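PDB 2JD4: laminin subunit ALPHA-1 from Mus musculus, which is the alpha-1 chain of laminin-111, a basement membrane protein, whose LG4-5 domains bind metal ions and probably help anchor laminin to the cell surface. Local coordinates for residues N29-K43 and T136-P150. The protein carries 4 engineered substitutions. Numbering follows the deposited sequence.
Sequences NSHLVLPLQQSDVRK and TTLDVERKLYLGGLP. Engineered in segment 29-43: Gln37 (natural residue Asn). With MG (magnesium ion), chain C.
With chi1 at 72°, the ring of His31 sits between its own backbone N and carbonyl carbon, which swings it across to Pro150. The two side chains cross at about a right angle, with the pyrrolidine laid over one imidazole face: CD is 4.2 Å from the centroid in a CH-pi contact, and CG reaches NE2. ND1 fixes the ring's rotation by donating almost straight, in the ring plane, to Asn29 O at 2.8 Å. Cut back to alanine, this position would probably leave Pro150 without the face it packs on and Asn29 O without its imidazole donor. Gly148 fits beside this ring because a side chain there would run into Ser30 O.

From here strands 31-35 and 143-146 run antiparallel, with Leu32–Leu146 and Leu34–Leu144 as hydrogen-bonded pairs; Leu146 N to Leu32 O is 2.9 Å. Their leucines share one face of the sheet, where Leu146 also packs on Ile169 and Ile172 of strand 167-174. On the other, Val33 CG2 lies alongside the Tyr145 ring, 3.8 Å from CD2.

Beyond Pro35, just ahead of strand 143-146, Arg142, bent at chi2 (-97°) and chi3, folds its guanidinium over Leu36 O and turns an edge to Ser39 O. Farther on, Leu138 N donates to Arg42 O at 2.9 Å. Next to that bond Thr137 O and Asp139 OD2 hold the magnesium ion, joined by two waters, Asp70 and Leu87. The whole is a strand pair of the laminin G-like jelly-roll sandwich, running out into the loops at its metal-binding rim.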
loop_
_atom_site.group_PDB
_atom_site.type_symbol
_atom_site.label_atom_id
_atom_site.label_comp_id
_atom_site.label_asym_id
_atom_site.label_seq_id
_atom_site.Cartn_x
_atom_site.Cartn_y
_atom_site.Cartn_z
ATOM N N ASN A 29 -1.807 5.078 9.032
ATOM C CA ASN A 29 -2.779 5.873 9.788
ATOM C C ASN A 29 -3.463 7.010 9.027
ATOM O O ASN A 29 -3.873 8.010 9.618
ATOM C CB ASN A 29 -2.133 6.420 11.062
ATOM C CG ASN A 29 -1.748 5.317 12.031
ATOM O OD1 ASN A 29 -2.608 4.697 12.673
ATOM N ND2 ASN A 29 -0.459 5.048 12.125
ATOM N N SER A 30 -3.594 6.861 7.716
ATOM C CA SER A 30 -4.288 7.874 6.928
ATOM C C SER A 30 -5.757 7.793 7.339
ATOM O O SER A 30 -6.318 6.702 7.397
ATOM C CB SER A 30 -4.173 7.572 5.432
ATOM O OG SER A 30 -2.820 7.481 5.025
ATOM N N HIS A 31 -6.384 8.930 7.615
ATOM C CA HIS A 31 -7.791 8.914 8.012
ATOM C C HIS A 31 -8.403 10.310 8.076
ATOM O O HIS A 31 -7.702 11.317 7.996
ATOM C CB HIS A 31 -7.934 8.285 9.404
ATOM C CG HIS A 31 -7.434 9.168 10.506
ATOM N ND1 HIS A 31 -6.092 9.392 10.731
ATOM C CD2 HIS A 31 -8.098 9.978 11.366
ATOM C CE1 HIS A 31 -5.951 10.305 11.675
ATOM N NE2 HIS A 31 -7.153 10.677 12.077
ATOM N N LEU A 32 -9.723 10.339 8.227
ATOM C CA LEU A 32 -10.489 11.569 8.399
ATOM C C LEU A 32 -11.361 11.304 9.630
ATOM O O LEU A 32 -11.866 10.194 9.803
ATOM C CB LEU A 32 -11.422 11.839 7.208
ATOM C CG LEU A 32 -10.876 12.204 5.827
ATOM C CD1 LEU A 32 -12.050 12.435 4.878
ATOM C CD2 LEU A 32 -10.013 13.455 5.921
ATOM N N VAL A 33 -11.513 12.301 10.488
ATOM C CA VAL A 33 -12.373 12.176 11.656
ATOM C C VAL A 33 -13.533 13.113 11.344
ATOM O O VAL A 33 -13.357 14.330 11.265
ATOM C CB VAL A 33 -11.664 12.623 12.945
ATOM C CG1 VAL A 33 -12.635 12.559 14.123
ATOM C CG2 VAL A 33 -10.453 11.722 13.206
ATOM N N LEU A 34 -14.707 12.533 11.130
ATOM C CA LEU A 34 -15.893 13.299 10.774
ATOM C C LEU A 34 -16.924 13.400 11.895
ATOM O O LEU A 34 -17.210 12.421 12.589
ATOM C CB LEU A 34 -16.549 12.672 9.545
ATOM C CG LEU A 34 -15.663 12.439 8.319
ATOM C CD1 LEU A 34 -16.495 11.803 7.216
ATOM C CD2 LEU A 34 -15.078 13.760 7.841
ATOM N N PRO A 35 -17.510 14.590 12.074
ATOM C CA PRO A 35 -18.517 14.812 13.116
ATOM C C PRO A 35 -19.850 14.170 12.748
ATOM O O PRO A 35 -20.214 14.135 11.579
ATOM C CB PRO A 35 -18.654 16.344 13.169
ATOM C CG PRO A 35 -17.519 16.876 12.310
ATOM C CD PRO A 35 -17.294 15.812 11.286
ATOM N N LEU A 36 -20.562 13.644 13.745
ATOM C CA LEU A 36 -21.891 13.071 13.534
ATOM C C LEU A 36 -22.797 13.956 14.388
ATOM O O LEU A 36 -22.714 13.922 15.616
ATOM C CB LEU A 36 -21.979 11.628 14.046
ATOM C CG LEU A 36 -21.169 10.528 13.356
ATOM C CD1 LEU A 36 -21.447 9.196 14.041
ATOM C CD2 LEU A 36 -21.529 10.464 11.886
ATOM N N GLN A 37 -23.657 14.749 13.760
ATOM C CA GLN A 37 -24.520 15.638 14.532
ATOM C C GLN A 37 -26.010 15.325 14.536
ATOM O O GLN A 37 -26.645 15.348 15.592
ATOM C CB GLN A 37 -24.330 17.087 14.077
ATOM C CG GLN A 37 -22.895 17.579 14.116
ATOM C CD GLN A 37 -22.236 17.563 12.748
ATOM O OE1 GLN A 37 -22.140 16.517 12.099
ATOM N NE2 GLN A 37 -21.779 18.730 12.300
ATOM N N GLN A 38 -26.580 15.035 13.374
ATOM C CA GLN A 38 -28.015 14.773 13.318
ATOM C C GLN A 38 -28.403 13.306 13.418
ATOM O O GLN A 38 -29.582 12.978 13.579
ATOM C CB GLN A 38 -28.608 15.360 12.036
ATOM C CG GLN A 38 -28.260 14.598 10.774
ATOM C CD GLN A 38 -29.029 15.103 9.567
ATOM O OE1 GLN A 38 -28.867 16.250 9.146
ATOM N NE2 GLN A 38 -29.882 14.246 9.009
ATOM N N SER A 39 -27.415 12.425 13.342
ATOM C CA SER A 39 -27.687 11.002 13.399
ATOM C C SER A 39 -27.936 10.455 14.798
ATOM O O SER A 39 -27.240 10.804 15.745
ATOM C CB SER A 39 -26.530 10.227 12.756
ATOM O OG SER A 39 -26.392 10.554 11.382
ATOM N N ASP A 40 -28.959 9.615 14.918
ATOM C CA ASP A 40 -29.268 8.942 16.176
ATOM C C ASP A 40 -29.077 7.477 15.798
ATOM O O ASP A 40 -29.979 6.852 15.251
ATOM C CB ASP A 40 -30.718 9.164 16.611
ATOM C CG ASP A 40 -31.007 8.562 17.982
ATOM O OD1 ASP A 40 -30.249 7.666 18.412
ATOM O OD2 ASP A 40 -31.990 8.975 18.628
ATOM N N VAL A 41 -27.897 6.936 16.073
ATOM C CA VAL A 41 -27.599 5.556 15.695
ATOM C C VAL A 41 -27.910 4.485 16.736
ATOM O O VAL A 41 -27.644 3.304 16.509
ATOM C CB VAL A 41 -26.116 5.419 15.298
ATOM C CG1 VAL A 41 -25.771 6.449 14.223
ATOM C CG2 VAL A 41 -25.232 5.609 16.516
ATOM N N ARG A 42 -28.470 4.892 17.871
ATOM C CA ARG A 42 -28.794 3.945 18.937
ATOM C C ARG A 42 -29.592 2.727 18.472
ATOM O O ARG A 42 -29.263 1.588 18.814
ATOM C CB ARG A 42 -29.557 4.660 20.056
ATOM C CG ARG A 42 -28.701 5.634 20.865
ATOM C CD ARG A 42 -29.544 6.386 21.877
ATOM N NE ARG A 42 -30.498 7.280 21.226
ATOM C CZ ARG A 42 -31.383 8.026 21.877
ATOM N NH1 ARG A 42 -31.440 7.983 23.202
ATOM N NH2 ARG A 42 -32.208 8.819 21.207
ATOM N N LYS A 43 -30.635 2.961 17.686
ATOM C CA LYS A 43 -31.475 1.873 17.204
ATOM C C LYS A 43 -31.336 1.617 15.713
ATOM O O LYS A 43 -31.958 0.704 15.174
ATOM C CB LYS A 43 -32.944 2.169 17.531
ATOM C CG LYS A 43 -33.314 2.003 18.999
ATOM C CD LYS A 43 -33.290 0.531 19.401
ATOM C CE LYS A 43 -33.698 0.340 20.855
ATOM N NZ LYS A 43 -35.080 0.824 21.108
ATOM N N THR A 136 -29.795 -3.247 23.764
ATOM C CA THR A 136 -30.650 -2.788 22.676
ATOM C C THR A 136 -30.182 -1.523 21.967
ATOM O O THR A 136 -30.782 -1.120 20.978
ATOM C CB THR A 136 -32.092 -2.532 23.170
ATOM O OG1 THR A 136 -32.104 -1.397 24.045
ATOM C CG2 THR A 136 -32.619 -3.742 23.918
ATOM N N THR A 137 -29.119 -0.896 22.454
ATOM C CA THR A 137 -28.655 0.332 21.819
ATOM C C THR A 137 -27.166 0.388 21.483
ATOM O O THR A 137 -26.327 -0.144 22.216
ATOM C CB THR A 137 -28.991 1.567 22.693
ATOM O OG1 THR A 137 -28.267 1.503 23.931
ATOM C CG2 THR A 137 -30.485 1.624 22.984
ATOM N N LEU A 138 -26.853 1.026 20.356
ATOM C CA LEU A 138 -25.470 1.219 19.932
ATOM C C LEU A 138 -25.130 2.601 20.465
ATOM O O LEU A 138 -25.559 3.612 19.906
ATOM C CB LEU A 138 -25.346 1.207 18.402
ATOM C CG LEU A 138 -23.982 1.615 17.821
ATOM C CD1 LEU A 138 -22.907 0.592 18.217
ATOM C CD2 LEU A 138 -24.083 1.717 16.297
ATOM N N ASP A 139 -24.381 2.635 21.561
ATOM C CA ASP A 139 -23.992 3.880 22.210
ATOM C C ASP A 139 -22.539 4.211 21.901
ATOM O O ASP A 139 -21.626 3.586 22.450
ATOM C CB ASP A 139 -24.179 3.739 23.722
ATOM C CG ASP A 139 -25.556 3.221 24.087
ATOM O OD1 ASP A 139 -26.527 3.998 23.984
ATOM O OD2 ASP A 139 -25.671 2.031 24.462
ATOM N N VAL A 140 -22.323 5.201 21.036
ATOM C CA VAL A 140 -20.966 5.583 20.656
ATOM C C VAL A 140 -20.767 7.094 20.573
ATOM O O VAL A 140 -21.737 7.849 20.504
ATOM C CB VAL A 140 -20.593 4.981 19.283
ATOM C CG1 VAL A 140 -20.733 3.462 19.324
ATOM C CG2 VAL A 140 -21.492 5.562 18.204
ATOM N N GLU A 141 -19.504 7.519 20.574
ATOM C CA GLU A 141 -19.150 8.935 20.480
ATOM C C GLU A 141 -19.628 9.510 19.153
ATOM O O GLU A 141 -19.682 8.799 18.151
ATOM C CB GLU A 141 -17.635 9.110 20.584
ATOM C CG GLU A 141 -17.058 8.831 21.951
ATOM C CD GLU A 141 -17.473 9.865 22.974
ATOM O OE1 GLU A 141 -18.675 9.922 23.321
ATOM O OE2 GLU A 141 -16.594 10.627 23.426
ATOM N N ARG A 142 -19.962 10.801 19.161
ATOM C CA ARG A 142 -20.455 11.510 17.981
ATOM C C ARG A 142 -19.347 11.763 16.949
ATOM O O ARG A 142 -19.184 12.892 16.476
ATOM C CB ARG A 142 -21.050 12.861 18.402
ATOM C CG ARG A 142 -22.133 12.809 19.474
ATOM C CD ARG A 142 -23.527 12.850 18.868
ATOM N NE ARG A 142 -23.884 11.590 18.228
ATOM C CZ ARG A 142 -24.859 11.455 17.332
ATOM N NH1 ARG A 142 -25.578 12.507 16.963
ATOM N NH2 ARG A 142 -25.116 10.263 16.812
ATOM N N LYS A 143 -18.593 10.724 16.599
ATOM C CA LYS A 143 -17.505 10.865 15.634
ATOM C C LYS A 143 -17.299 9.583 14.841
ATOM O O LYS A 143 -17.334 8.490 15.398
ATOM C CB LYS A 143 -16.192 11.207 16.347
ATOM C CG LYS A 143 -16.205 12.512 17.121
ATOM C CD LYS A 143 -14.913 12.707 17.908
ATOM C CE LYS A 143 -14.960 13.998 18.727
ATOM N NZ LYS A 143 -13.737 14.201 19.559
ATOM N N LEU A 144 -17.073 9.716 13.539
ATOM C CA LEU A 144 -16.842 8.547 12.705
ATOM C C LEU A 144 -15.456 8.638 12.087
ATOM O O LEU A 144 -15.093 9.664 11.520
ATOM C CB LEU A 144 -17.911 8.438 11.609
ATOM C CG LEU A 144 -17.763 7.293 10.593
ATOM C CD1 LEU A 144 -19.126 6.740 10.193
ATOM C CD2 LEU A 144 -17.020 7.797 9.374
ATOM N N TYR A 145 -14.677 7.569 12.225
ATOM C CA TYR A 145 -13.333 7.526 11.655
ATOM C C TYR A 145 -13.440 6.864 10.289
ATOM O O TYR A 145 -13.897 5.722 10.185
ATOM C CB TYR A 145 -12.392 6.722 12.554
ATOM C CG TYR A 145 -12.214 7.331 13.922
ATOM C CD1 TYR A 145 -13.158 7.122 14.929
ATOM C CD2 TYR A 145 -11.113 8.140 14.205
ATOM C CE1 TYR A 145 -13.007 7.701 16.182
ATOM C CE2 TYR A 145 -10.956 8.725 15.455
ATOM C CZ TYR A 145 -11.903 8.501 16.439
ATOM O OH TYR A 145 -11.737 9.072 17.682
ATOM N N LEU A 146 -13.023 7.586 9.248
ATOM C CA LEU A 146 -13.095 7.091 7.877
ATOM C C LEU A 146 -11.731 6.766 7.252
ATOM O O LEU A 146 -10.795 7.576 7.293
ATOM C CB LEU A 146 -13.822 8.119 6.991
ATOM C CG LEU A 146 -14.087 7.706 5.530
ATOM C CD1 LEU A 146 -15.114 6.553 5.501
ATOM C CD2 LEU A 146 -14.616 8.910 4.733
ATOM N N GLY A 147 -11.632 5.569 6.679
ATOM C CA GLY A 147 -10.415 5.137 6.016
ATOM C C GLY A 147 -9.255 4.666 6.870
ATOM O O GLY A 147 -8.285 4.126 6.341
ATOM N N GLY A 148 -9.338 4.882 8.179
ATOM C CA GLY A 148 -8.268 4.474 9.070
ATOM C C GLY A 148 -8.465 5.080 10.449
ATOM O O GLY A 148 -9.514 5.657 10.726
ATOM N N LEU A 149 -7.458 4.964 11.307
ATOM C CA LEU A 149 -7.527 5.504 12.666
ATOM C C LEU A 149 -6.300 6.360 12.982
ATOM O O LEU A 149 -5.249 6.225 12.346
ATOM C CB LEU A 149 -7.600 4.356 13.691
ATOM C CG LEU A 149 -8.735 3.340 13.558
ATOM C CD1 LEU A 149 -8.438 2.127 14.455
ATOM C CD2 LEU A 149 -10.056 3.990 13.932
ATOM N N PRO A 150 -6.420 7.258 13.976
ATOM C CA PRO A 150 -5.310 8.129 14.376
ATOM C C PRO A 150 -4.190 7.257 14.944
ATOM O O PRO A 150 -4.448 6.175 15.476
ATOM C CB PRO A 150 -5.932 9.021 15.452
ATOM C CG PRO A 150 -7.408 8.985 15.143
ATOM C CD PRO A 150 -7.636 7.559 14.749
HETATM MG MG MG C . -25.208 -0.182 24.150
HETATM O O HOH W 1 -27.037 -0.895 25.236
HETATM O O HOH W 2 -23.815 -0.325 26.026
#